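Amuc_1102 (Akkermansia muciniphila, PDB 7DSZ) is of uncertain function but adopts an immunoglobulin-like fold related to archaeal type IV pilus proteins and probably takes part in a pilus-like surface assembly. Local coordinates at residues Val170-Ser173 with Tyr174-Leu177; Phe188-Arg192 with Tyr193-Met197. All blocks are in the same frame, centred on the assembly; numbering follows the deposited sequence.

Interaction 1 of 2, residues Val170-Ser173 with Tyr174-Leu177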
# COMPACT_ATOMS: atom_id res chain seq x y z
N VAL C 170 7.59 -24.53 -12.81
CA VAL C 170 6.80 -24.49 -11.59
C VAL C 170 6.44 -23.04 -11.29
O VAL C 170 7.32 -22.18 -11.20
CB VAL C 170 7.58 -25.09 -10.40
CG1 VAL C 170 6.69 -25.19 -9.17
CG2 VAL C 170 8.17 -26.45 -10.78
N GLU C 171 5.14 -22.78 -11.11
CA GLU C 171 4.70 -21.44 -10.73
C GLU C 171 4.90 -21.24 -9.24
O GLU C 171 4.74 -22.17 -8.44
CB GLU C 171 3.23 -21.24 -11.10
CG GLU C 171 2.76 -19.77 -11.03
CD GLU C 171 1.35 -19.54 -11.58
OE1 GLU C 171 0.70 -18.56 -11.17
OE2 GLU C 171 0.90 -20.35 -12.43
N THR C 172 5.28 -20.02 -8.85
CA THR C 172 5.52 -19.70 -7.45
C THR C 172 5.11 -18.26 -7.18
O THR C 172 5.33 -17.38 -8.02
CB THR C 172 6.98 -19.90 -7.05
OG1 THR C 172 7.16 -19.56 -5.67
CG2 THR C 172 7.91 -19.04 -7.89
N SER C 173 4.51 -18.03 -6.01
CA SER C 173 4.23 -16.67 -5.58
C SER C 173 5.41 -16.05 -4.84
O SER C 173 5.37 -14.85 -4.53
CB SER C 173 2.98 -16.64 -4.69
OG SER C 173 1.82 -16.84 -5.49
N TYR C 174 6.44 -16.83 -4.56
CA TYR C 174 7.69 -16.27 -4.07
C TYR C 174 8.40 -15.59 -5.23
O TYR C 174 7.95 -15.65 -6.38
CB TYR C 174 8.52 -17.37 -3.41
CG TYR C 174 7.85 -17.87 -2.15
CD1 TYR C 174 7.46 -16.98 -1.15
CD2 TYR C 174 7.59 -19.23 -1.96
CE1 TYR C 174 6.84 -17.42 -0.00
CE2 TYR C 174 6.97 -19.68 -0.81
CZ TYR C 174 6.60 -18.77 0.17
OH TYR C 174 5.98 -19.18 1.33
N TYR C 175 9.53 -14.94 -4.96
CA TYR C 175 10.13 -14.02 -5.92
C TYR C 175 9.05 -13.10 -6.50
O TYR C 175 8.80 -13.13 -7.71
CB TYR C 175 10.85 -14.75 -7.04
CG TYR C 175 11.87 -15.78 -6.64
CD1 TYR C 175 11.48 -17.06 -6.23
CD2 TYR C 175 13.21 -15.50 -6.75
CE1 TYR C 175 12.43 -18.01 -5.90
CE2 TYR C 175 14.16 -16.45 -6.43
CZ TYR C 175 13.76 -17.69 -6.00
OH TYR C 175 14.72 -18.63 -5.69
N PRO C 176 8.35 -12.35 -5.66
CA PRO C 176 7.10 -11.72 -6.13
C PRO C 176 7.36 -10.62 -7.15
O PRO C 176 8.21 -9.75 -6.97
CB PRO C 176 6.47 -11.17 -4.85
CG PRO C 176 7.57 -11.09 -3.85
CD PRO C 176 8.59 -12.13 -4.22
N LEU C 177 6.61 -10.70 -8.25
CA LEU C 177 6.54 -9.61 -9.20
C LEU C 177 5.69 -8.50 -8.61
O LEU C 177 4.63 -8.76 -8.05
CB LEU C 177 5.91 -10.09 -10.50
CG LEU C 177 6.85 -10.81 -11.46
CD1 LEU C 177 6.03 -11.35 -12.63
CD2 LEU C 177 7.91 -9.82 -11.92
O HOH W 1 6.32 -14.70 -8.38
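Thr172 and Tyr174 meet where the backbone of an immunoglobulin-like domain turns off strand 169-171: the chain is extended at Thr172, bends at Ser173, is extended again at Tyr174 and enters the left-handed region at Tyr175. The bend is an ST turn. The N-H of Tyr174 donates to Thr172 OG1 over 3.0 Å, at a moderate 146°. Threonine suits the place because its hydroxyl can replace the backbone carbonyl that would close an ordinary turn. With OG1 anti to the backbone N (chi1 179°), it swings forward to meet that N-H, and Tyr174 CB rests 3.4 Å from OG1, the two side chains crossing at about a right angle. A water bridges the carbonyls, donating to Thr172 O at 2.9 Å and to Tyr174 O at 2.7 Å, though other acceptors nearby may compete for its two protons.

The bend separates the neighbouring side chains. Ser173 OG bonds to the backbone N of tag-derived His8 in the second subunit, whereas the large ring of Tyr175 packs on Ser119, Arg122 and Ile123 of helix 117-124. The methyl CG2 of Thr172 comes obliquely to Tyr175 CD1, 4.4 Å away.

Interaction 2 of 2, residues Phe188-Arg192 with Tyr193-Met197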
# COMPACT_ATOMS: atom_id res chain seq x y z
N PHE C 188 7.34 8.30 -9.05
CA PHE C 188 8.24 8.83 -10.06
C PHE C 188 7.81 8.40 -11.46
O PHE C 188 7.10 7.42 -11.63
CB PHE C 188 9.66 8.38 -9.78
CG PHE C 188 10.21 8.95 -8.51
CD1 PHE C 188 10.72 10.24 -8.49
CD2 PHE C 188 10.16 8.24 -7.33
CE1 PHE C 188 11.21 10.80 -7.32
CE2 PHE C 188 10.64 8.80 -6.14
CZ PHE C 188 11.17 10.08 -6.15
N TRP C 189 8.24 9.18 -12.46
CA TRP C 189 7.85 8.93 -13.85
C TRP C 189 6.34 8.73 -13.97
O TRP C 189 5.87 7.83 -14.67
CB TRP C 189 8.57 7.72 -14.44
CG TRP C 189 10.06 7.84 -14.57
CD1 TRP C 189 10.87 8.88 -14.20
CD2 TRP C 189 10.92 6.86 -15.16
NE1 TRP C 189 12.19 8.59 -14.50
CE2 TRP C 189 12.24 7.35 -15.09
CE3 TRP C 189 10.69 5.59 -15.72
CZ2 TRP C 189 13.32 6.62 -15.56
CZ3 TRP C 189 11.78 4.87 -16.20
CH2 TRP C 189 13.07 5.39 -16.12
N TYR C 190 5.58 9.58 -13.28
CA TYR C 190 4.17 9.28 -13.09
C TYR C 190 3.43 9.28 -14.43
O TYR C 190 2.56 8.43 -14.66
CB TYR C 190 3.54 10.25 -12.09
CG TYR C 190 2.09 9.89 -11.83
CD1 TYR C 190 1.76 8.89 -10.90
CD2 TYR C 190 1.05 10.50 -12.53
CE1 TYR C 190 0.43 8.53 -10.66
CE2 TYR C 190 -0.29 10.15 -12.30
CZ TYR C 190 -0.59 9.17 -11.36
OH TYR C 190 -1.90 8.78 -11.12
N ASP C 191 3.80 10.19 -15.34
CA ASP C 191 3.10 10.32 -16.62
C ASP C 191 3.44 9.24 -17.63
O ASP C 191 2.83 9.23 -18.71
CB ASP C 191 3.41 11.68 -17.24
CG ASP C 191 2.67 12.78 -16.56
OD1 ASP C 191 1.71 12.44 -15.83
OD2 ASP C 191 3.03 13.96 -16.74
N ARG C 192 4.40 8.36 -17.34
CA ARG C 192 4.83 7.37 -18.32
C ARG C 192 3.86 6.20 -18.44
O ARG C 192 3.84 5.51 -19.47
CB ARG C 192 6.24 6.88 -17.95
CG ARG C 192 6.80 5.72 -18.79
CD ARG C 192 8.24 5.43 -18.35
NE ARG C 192 8.82 4.23 -18.97
CZ ARG C 192 9.59 4.27 -20.06
NH1 ARG C 192 9.85 5.44 -20.64
NH2 ARG C 192 10.09 3.15 -20.56
N TYR C 193 3.04 5.97 -17.42
CA TYR C 193 2.19 4.80 -17.30
C TYR C 193 0.78 5.23 -16.91
O TYR C 193 0.60 6.27 -16.28
CB TYR C 193 2.71 3.85 -16.21
CG TYR C 193 4.20 3.61 -16.17
CD1 TYR C 193 5.04 4.46 -15.45
CD2 TYR C 193 4.76 2.51 -16.82
CE1 TYR C 193 6.40 4.22 -15.39
CE2 TYR C 193 6.13 2.27 -16.77
CZ TYR C 193 6.93 3.13 -16.04
OH TYR C 193 8.29 2.95 -15.96
N PRO C 194 -0.22 4.42 -17.21
CA PRO C 194 -1.55 4.71 -16.67
C PRO C 194 -1.60 4.47 -15.16
O PRO C 194 -0.72 3.85 -14.56
CB PRO C 194 -2.48 3.73 -17.41
CG PRO C 194 -1.63 3.10 -18.50
CD PRO C 194 -0.22 3.18 -18.01
N GLU C 195 -2.68 4.97 -14.57
CA GLU C 195 -2.98 4.70 -13.16
C GLU C 195 -3.22 3.21 -12.94
O GLU C 195 -3.81 2.52 -13.78
CB GLU C 195 -4.23 5.50 -12.76
CG GLU C 195 -4.71 5.30 -11.33
CD GLU C 195 -5.97 6.10 -11.02
OE1 GLU C 195 -6.42 6.88 -11.89
OE2 GLU C 195 -6.49 5.95 -9.90
N ILE C 196 -2.78 2.71 -11.78
CA ILE C 196 -2.99 1.30 -11.41
C ILE C 196 -4.16 1.19 -10.45
O ILE C 196 -4.20 1.89 -9.44
CB ILE C 196 -1.73 0.70 -10.77
CG1 ILE C 196 -0.57 0.75 -11.75
CG2 ILE C 196 -2.03 -0.73 -10.23
CD1 ILE C 196 0.78 0.41 -11.12
N MET C 197 -5.08 0.26 -10.73
CA MET C 197 -6.18 0.02 -9.81
C MET C 197 -5.67 -0.64 -8.53
O MET C 197 -4.96 -1.65 -8.58
CB MET C 197 -7.24 -0.86 -10.47
CG MET C 197 -8.42 -1.10 -9.56
SD MET C 197 -9.50 0.34 -9.58
CE MET C 197 -10.76 -0.28 -10.70
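Arg192 lies across one face of the Tyr193 ring, its aliphatic chain serving as a lid. CG is anti to the backbone N (chi1 174°) and the chain runs extended to NE, which carries its methylenes from above the ring out toward the phenol oxygen. CG sits over the centre, 3.8 Å from the ring centroid, in a CH-pi contact. Beyond it, the guanidinium stands steeply to the ring, the two planes 72° apart, and offers its edge to the phenol. Arg192 NE makes a weak, bent hydrogen bond to Tyr193 OH, 3.3 Å long with an angle of 124° at the hydrogen. Both groups have their stronger partner in Glu55, whose OE1 pairs with Arg192 NE in a salt bridge and whose OE2 is hydrogen-bonded to Tyr193 OH.

Trp189 meets the same phenol obliquely: Tyr193 OH lies in the plane of the indole at its edge, 3.6 Å from Trp189 CE3. Nearer the backbone, Trp189 CB is 4.2 Å from Tyr193 CE1, and Trp189 O comes 3.6 Å from Tyr193 CD1, at the edge of that ring. Tyrosine suits this buried place by joining a broad apolar face to a polar end. A phenylalanine here would probably preserve much of the packing under Arg192 but leave Glu55 OE2 without its hydroxyl mate.

Farther along, Tyr190 OH approaches Glu195 CB to 4.3 Å, while Glu195 OE1 bonds to Ser116 OG of the third subunit. Trp189 O also accepts the N-H of Arg192 at 3.1 Å. With helical angles at Tyr190 and Asp191, this defines a type I beta turn leading into the short, weakly bonded strand 195-196 of the immunoglobulin-like domain.

How the interactions relate
Interaction 1 closes before interaction 2 opens along the chain, the first running off the end of strand 169-171 and the second running onto strand 195-196. Both strands pair with strand 91-104 of the mixed sheet, 169-171 parallel and 195-196 antiparallel. The contacts nevertheless lie on opposite sides of the chain's centre, with their centres 24 Å apart and their nearest atoms about 10 Å apart. Interaction 2 also reaches the three-stranded sheet through strands 50-63 and 109-115, whereas interaction 1 packs against helix 117-124. Both border other subunits: Pro176 packs on Glu195 of the second subunit, and this chain's own Glu195 faces the third, so the two turns help shape interfaces of the three-chain assembly.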